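Local coordinates for protein galactose-1-phosphate uridylyltransferase (Pyrobaculum aerophilum str. IM2, PDB 6K9Z) that probably transfers uridylyl groups between UDP-glucose and galactose 1-phosphate, and binds zinc, iron and UDP, at residues Pro201-Ile206 and His266-Gly271; Phe124-Gly129 and Met245-Val250. The protein carries 1 engineered substitution. All coordinates share one frame; numbering follows the deposited sequence.

Interaction 1: residues Pro201-Ile206 and His266-Gly271. With FE (Fe (III) ion), chain E.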
loop_
_atom_site.group_PDB
_atom_site.type_symbol
_atom_site.label_atom_id
_atom_site.label_comp_id
_atom_site.label_asym_id
_atom_site.label_seq_id
_atom_site.Cartn_x
_atom_site.Cartn_y
_atom_site.Cartn_z
ATOM N N PRO A 201 -4.761 8.051 -8.355
ATOM C CA PRO A 201 -5.666 8.667 -9.336
ATOM C C PRO A 201 -5.300 10.128 -9.627
ATOM O O PRO A 201 -5.478 10.524 -10.753
ATOM C CB PRO A 201 -7.050 8.616 -8.684
ATOM C CG PRO A 201 -6.932 7.596 -7.591
ATOM C CD PRO A 201 -5.491 7.490 -7.202
ATOM N N HIS A 202 -4.785 10.881 -8.638
ATOM C CA HIS A 202 -4.217 12.228 -8.889
ATOM C C HIS A 202 -2.856 12.347 -8.235
ATOM O O HIS A 202 -2.821 12.935 -7.093
ATOM C CB HIS A 202 -5.129 13.333 -8.370
ATOM C CG HIS A 202 -6.372 13.475 -9.178
ATOM N ND1 HIS A 202 -7.519 12.713 -8.927
ATOM C CD2 HIS A 202 -6.652 14.241 -10.242
ATOM C CE1 HIS A 202 -8.458 13.066 -9.812
ATOM N NE2 HIS A 202 -7.950 14.004 -10.628
ATOM N N GLU A 203 -1.779 12.013 -8.931
ATOM C CA GLU A 203 -0.464 11.907 -8.265
ATOM C C GLU A 203 0.437 13.005 -8.817
ATOM O O GLU A 203 0.540 13.133 -10.031
ATOM C CB GLU A 203 0.109 10.501 -8.437
ATOM C CG GLU A 203 1.500 10.371 -7.803
ATOM C CD GLU A 203 1.944 8.919 -7.671
ATOM O OE1 GLU A 203 1.146 8.034 -8.047
ATOM O OE2 GLU A 203 3.111 8.704 -7.253
ATOM N N VAL A 204 0.979 13.803 -7.917
ATOM C CA VAL A 204 1.893 14.911 -8.284
ATOM C C VAL A 204 3.154 14.783 -7.450
ATOM O O VAL A 204 3.064 14.602 -6.203
ATOM C CB VAL A 204 1.192 16.273 -8.112
ATOM C CG1 VAL A 204 2.172 17.393 -8.490
ATOM C CG2 VAL A 204 -0.075 16.411 -8.902
ATOM N N HIS A 205 4.315 14.824 -8.109
ATOM C CA HIS A 205 5.633 14.857 -7.419
ATOM C C HIS A 205 6.195 16.270 -7.511
ATOM O O HIS A 205 6.080 16.899 -8.618
ATOM C CB HIS A 205 6.557 13.827 -8.029
ATOM C CG HIS A 205 6.182 12.423 -7.733
ATOM N ND1 HIS A 205 7.049 11.399 -7.927
ATOM C CD2 HIS A 205 5.006 11.896 -7.309
ATOM C CE1 HIS A 205 6.435 10.268 -7.636
ATOM N NE2 HIS A 205 5.161 10.549 -7.268
ATOM N N ILE A 206 6.751 16.762 -6.416
ATOM C CA ILE A 206 7.282 18.140 -6.348
ATOM C C ILE A 206 8.784 17.977 -6.075
ATOM O O ILE A 206 9.193 17.549 -4.949
ATOM C CB ILE A 206 6.520 19.003 -5.343
ATOM C CG1 ILE A 206 5.010 18.991 -5.666
ATOM C CG2 ILE A 206 7.064 20.427 -5.290
ATOM C CD1 ILE A 206 4.132 19.835 -4.752
ATOM N N HIS A 266 12.089 14.736 -2.882
ATOM C CA HIS A 266 10.843 15.115 -3.603
ATOM C C HIS A 266 9.674 14.866 -2.654
ATOM O O HIS A 266 9.781 13.902 -1.822
ATOM C CB HIS A 266 10.698 14.343 -4.923
ATOM C CG HIS A 266 10.961 12.866 -4.796
ATOM N ND1 HIS A 266 12.255 12.330 -4.697
ATOM C CD2 HIS A 266 10.124 11.813 -4.789
ATOM C CE1 HIS A 266 12.170 11.007 -4.615
ATOM N NE2 HIS A 266 10.901 10.653 -4.728
ATOM N N PHE A 267 8.609 15.646 -2.789
ATOM C CA PHE A 267 7.315 15.374 -2.151
ATOM C C PHE A 267 6.471 14.549 -3.123
ATOM O O PHE A 267 6.428 14.896 -4.315
ATOM C CB PHE A 267 6.614 16.653 -1.734
ATOM C CG PHE A 267 7.301 17.377 -0.605
ATOM C CD1 PHE A 267 8.391 18.204 -0.877
ATOM C CD2 PHE A 267 6.890 17.215 0.696
ATOM C CE1 PHE A 267 9.009 18.913 0.153
ATOM C CE2 PHE A 267 7.483 17.953 1.706
ATOM C CZ PHE A 267 8.592 18.719 1.458
ATOM N N GLU A 268 5.878 13.452 -2.628
ATOM C CA GLU A 268 4.864 12.715 -3.417
ATOM C C GLU A 268 3.506 13.056 -2.804
ATOM O O GLU A 268 3.336 12.924 -1.583
ATOM C CB GLU A 268 5.151 11.224 -3.522
ATOM C CG GLU A 268 6.519 10.886 -4.050
ATOM C CD GLU A 268 6.756 9.438 -4.377
ATOM O OE1 GLU A 268 7.700 9.172 -5.132
ATOM O OE2 GLU A 268 6.024 8.597 -3.830
ATOM N N ILE A 269 2.553 13.410 -3.660
ATOM C CA ILE A 269 1.169 13.648 -3.232
ATOM C C ILE A 269 0.267 12.663 -3.990
ATOM O O ILE A 269 0.298 12.671 -5.245
ATOM C CB ILE A 269 0.782 15.112 -3.485
ATOM C CG1 ILE A 269 1.619 16.129 -2.722
ATOM C CG2 ILE A 269 -0.678 15.313 -3.173
ATOM C CD1 ILE A 269 1.551 17.515 -3.350
ATOM N N TYR A 270 -0.538 11.909 -3.245
ATOM C CA TYR A 270 -1.497 10.909 -3.765
ATOM C C TYR A 270 -2.882 11.454 -3.478
ATOM O O TYR A 270 -3.299 11.335 -2.370
ATOM C CB TYR A 270 -1.281 9.549 -3.132
ATOM C CG TYR A 270 0.137 9.076 -3.007
ATOM C CD1 TYR A 270 1.113 9.359 -3.934
ATOM C CD2 TYR A 270 0.470 8.250 -1.949
ATOM C CE1 TYR A 270 2.398 8.848 -3.827
ATOM C CE2 TYR A 270 1.751 7.746 -1.784
ATOM C CZ TYR A 270 2.735 8.080 -2.720
ATOM O OH TYR A 270 3.992 7.579 -2.532
ATOM N N GLY A 271 -3.514 12.098 -4.463
ATOM C CA GLY A 271 -4.934 12.466 -4.386
ATOM C C GLY A 271 -5.785 11.264 -4.647
ATOM O O GLY A 271 -5.549 10.569 -5.687
HETATM FE FE FE E . 9.830 8.728 -4.478
HETATM O O HOH W 1 9.981 8.341 -6.675
#
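E268 lies alongside H205, its CB near CD2 and NE2 of the imidazole. E268 CG rides over the middle of that ring in a CH-pi contact, 3.6 Å from the H205 centroid and 14° off its normal. The carboxylate beyond stacks on the imidazole, the planes 23° apart. E268 OE1 coordinates the iron at 2.3 Å, and E268 OE2 is met nearly along its C-O axis by Y270 OH at 2.6 Å. H205 CG lies anti to its carbonyl carbon (chi1 -70°), which brings the ring beside E268. Strands 202-208 and 266-271 are neighbours in the antiparallel sheet of this half-barrel, tied by six backbone hydrogen bonds. H266 NE2 fills another coordination position of the same iron at 2.2 Å, its ND1 hydrogen-bonded to H264 O; E156, H252 and a water complete the site. H205 NE2 reaches back to the anti side of E203 OE2 (2.8 Å), while K199 N donates to E203 OE1. Replacing H205 by an alanine would probably leave E203 OE2 without its imidazole donor and open a gap beside E268 CG. On the other face of the sheet, I206 CD1 meets I269 CD1 at 3.7 Å, under helix 220-240.

Interaction 2: residues Phe124-Gly129 and Met245-Val250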
loop_
_atom_site.group_PDB
_atom_site.type_symbol
_atom_site.label_atom_id
_atom_site.label_comp_id
_atom_site.label_asym_id
_atom_site.label_seq_id
_atom_site.Cartn_x
_atom_site.Cartn_y
_atom_site.Cartn_z
ATOM N N PHE A 124 8.692 12.683 7.107
ATOM C CA PHE A 124 7.601 13.688 7.216
ATOM C C PHE A 124 6.452 13.259 6.299
ATOM O O PHE A 124 6.717 13.001 5.102
ATOM C CB PHE A 124 8.171 15.048 6.811
ATOM C CG PHE A 124 7.176 16.163 6.770
ATOM C CD1 PHE A 124 6.478 16.514 7.885
ATOM C CD2 PHE A 124 7.030 16.954 5.643
ATOM C CE1 PHE A 124 5.540 17.515 7.861
ATOM C CE2 PHE A 124 6.116 18.007 5.625
ATOM C CZ PHE A 124 5.358 18.277 6.741
ATOM N N PHE A 125 5.228 13.193 6.811
ATOM C CA PHE A 125 4.068 12.799 5.988
ATOM C C PHE A 125 2.824 13.508 6.487
ATOM O O PHE A 125 2.824 14.038 7.590
ATOM C CB PHE A 125 3.881 11.284 5.908
ATOM C CG PHE A 125 3.547 10.607 7.196
ATOM C CD1 PHE A 125 4.551 10.281 8.093
ATOM C CD2 PHE A 125 2.228 10.326 7.523
ATOM C CE1 PHE A 125 4.247 9.614 9.269
ATOM C CE2 PHE A 125 1.917 9.701 8.713
ATOM C CZ PHE A 125 2.919 9.348 9.598
ATOM N N ARG A 126 1.803 13.528 5.621
ATOM C CA ARG A 126 0.554 14.195 5.962
ATOM C C ARG A 126 -0.560 13.340 5.393
ATOM O O ARG A 126 -0.524 13.049 4.212
ATOM C CB ARG A 126 0.549 15.623 5.435
ATOM C CG ARG A 126 -0.616 16.480 5.945
ATOM C CD ARG A 126 -0.558 17.915 5.358
ATOM N NE ARG A 126 -1.278 18.853 6.190
ATOM C CZ ARG A 126 -2.610 19.048 6.169
ATOM N NH1 ARG A 126 -3.385 18.381 5.314
ATOM N NH2 ARG A 126 -3.183 19.846 7.066
ATOM N N ASN A 127 -1.545 13.022 6.228
ATOM C CA ASN A 127 -2.792 12.371 5.761
ATOM C C ASN A 127 -3.912 13.403 5.851
ATOM O O ASN A 127 -4.010 14.068 6.884
ATOM C CB ASN A 127 -3.146 11.146 6.601
ATOM C CG ASN A 127 -2.067 10.095 6.510
ATOM O OD1 ASN A 127 -1.641 9.769 5.400
ATOM N ND2 ASN A 127 -1.668 9.546 7.660
ATOM N N LYS A 128 -4.773 13.490 4.813
ATOM C CA LYS A 128 -5.829 14.525 4.824
ATOM C C LYS A 128 -7.126 13.887 4.355
ATOM O O LYS A 128 -7.137 13.286 3.277
ATOM C CB LYS A 128 -5.419 15.690 3.911
ATOM C CG LYS A 128 -6.341 16.889 3.996
ATOM C CD LYS A 128 -7.571 16.838 3.100
ATOM C CE LYS A 128 -8.340 18.145 3.131
ATOM N NZ LYS A 128 -9.295 18.233 1.997
ATOM N N GLY A 129 -8.161 13.970 5.174
ATOM C CA GLY A 129 -9.501 13.542 4.768
ATOM C C GLY A 129 -10.070 12.474 5.689
ATOM O O GLY A 129 -9.420 11.452 5.957
ATOM N N MET A 245 -10.545 16.906 -2.039
ATOM C CA MET A 245 -10.075 15.524 -2.269
ATOM C C MET A 245 -9.219 15.096 -1.078
ATOM O O MET A 245 -8.281 15.799 -0.674
ATOM C CB MET A 245 -9.187 15.515 -3.516
ATOM C CG MET A 245 -8.889 14.190 -3.971
ATOM S SD MET A 245 -7.791 14.159 -5.369
ATOM C CE MET A 245 -8.717 15.047 -6.617
ATOM N N PRO A 246 -9.465 13.906 -0.519
ATOM C CA PRO A 246 -8.535 13.352 0.457
ATOM C C PRO A 246 -7.219 13.080 -0.257
ATOM O O PRO A 246 -7.165 12.675 -1.452
ATOM C CB PRO A 246 -9.203 12.067 0.953
ATOM C CG PRO A 246 -10.181 11.723 -0.170
ATOM C CD PRO A 246 -10.600 13.027 -0.808
ATOM N N TYR A 247 -6.125 13.244 0.473
ATOM C CA TYR A 247 -4.807 12.962 -0.127
ATOM C C TYR A 247 -3.815 12.562 0.962
ATOM O O TYR A 247 -4.044 12.795 2.194
ATOM C CB TYR A 247 -4.260 14.165 -0.903
ATOM C CG TYR A 247 -3.920 15.356 -0.051
ATOM C CD1 TYR A 247 -2.699 15.429 0.580
ATOM C CD2 TYR A 247 -4.819 16.382 0.135
ATOM C CE1 TYR A 247 -2.358 16.490 1.397
ATOM C CE2 TYR A 247 -4.498 17.461 0.950
ATOM C CZ TYR A 247 -3.282 17.492 1.598
ATOM O OH TYR A 247 -2.957 18.508 2.444
ATOM N N ILE A 248 -2.712 12.015 0.456
ATOM C CA ILE A 248 -1.530 11.595 1.222
ATOM C C ILE A 248 -0.377 12.404 0.663
ATOM O O ILE A 248 -0.261 12.503 -0.556
ATOM C CB ILE A 248 -1.299 10.106 1.056
ATOM C CG1 ILE A 248 -2.439 9.340 1.734
ATOM C CG2 ILE A 248 0.070 9.724 1.547
ATOM C CD1 ILE A 248 -2.803 8.072 1.045
ATOM N N MET A 249 0.444 12.932 1.539
ATOM C CA MET A 249 1.722 13.564 1.120
ATOM C C MET A 249 2.887 12.981 1.913
ATOM O O MET A 249 2.730 12.765 3.109
ATOM C CB MET A 249 1.673 15.067 1.337
ATOM C CG MET A 249 2.991 15.720 0.964
ATOM S SD MET A 249 2.766 17.507 0.741
ATOM C CE MET A 249 2.725 17.973 2.465
ATOM N N VAL A 250 3.977 12.646 1.225
ATOM C CA VAL A 250 5.170 12.082 1.884
ATOM C C VAL A 250 6.394 12.759 1.273
ATOM O O VAL A 250 6.424 13.021 0.106
ATOM C CB VAL A 250 5.200 10.542 1.765
ATOM C CG1 VAL A 250 5.278 10.080 0.331
ATOM C CG2 VAL A 250 6.270 9.888 2.634
HETATM O O HOH W 2 -8.191 18.443 -0.859
#
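The seam between the two halves of the half-barrel sheet runs here, where strand 121-128, from the N-terminal family region, pairs antiparallel with strand 247-252 from the C-terminal one; both regions belong to the HIT clan. Two hydrogen-bonded pairs hold it, R126 with M249 and K128 with Y247. On the face bearing these four side chains, K128 crosses the Y247 ring. K128 CB stands over the Y247 ring, offset toward the rim, 3.7 Å from the centroid, in a CH-pi contact, and CG follows close to Y247 CE2. Y247 CG is set between its backbone N and carbonyl carbon (chi1 67°), which stands the ring up toward the neighbouring strand. The extended R126 chain brings NH1 to 2.9 Å from Y247 OH, the guanidinium and ring planes 24° apart; D90 accepts a hydrogen bond from the tyrosine hydroxyl, while E82 forms a salt bridge with R126 NH2. On the other face, N127 OD1 packs 3.8 Å from I248 CG1 and is hydrogen-bonded to G284 N of the second subunit, while the F125 ring meets Y144 of the UDP pocket edge-to-face. K128 NZ, also salt-bridged to D89, donates to a water at 3.1 Å, which in turn donates to M245 O at 2.7 Å.

Overall arrangement
Interactions 1 and 2 are successive parts of one antiparallel sheet, joined because strands 247-252 and 266-271 are themselves neighbours: E268 N probably bonds to V250 O, and Y270 N to I248 O, each at 2.8 Å. Their centres lie about 10 Å apart. Interaction 1 is wholly buried and stays within the C-terminal family region; interaction 2 joins the two regions, is mostly buried, and has N127 and G129 partly exposed. Helix 220-240 packs against both, touching I269 in one and M249 in the other. Their polar chemistry differs: carboxylate and imidazole groups gather round iron in 201-206/266-271, whereas 124-129/245-250 pairs basic side chains with acidic residues beyond its strands and touches the second subunit more extensively.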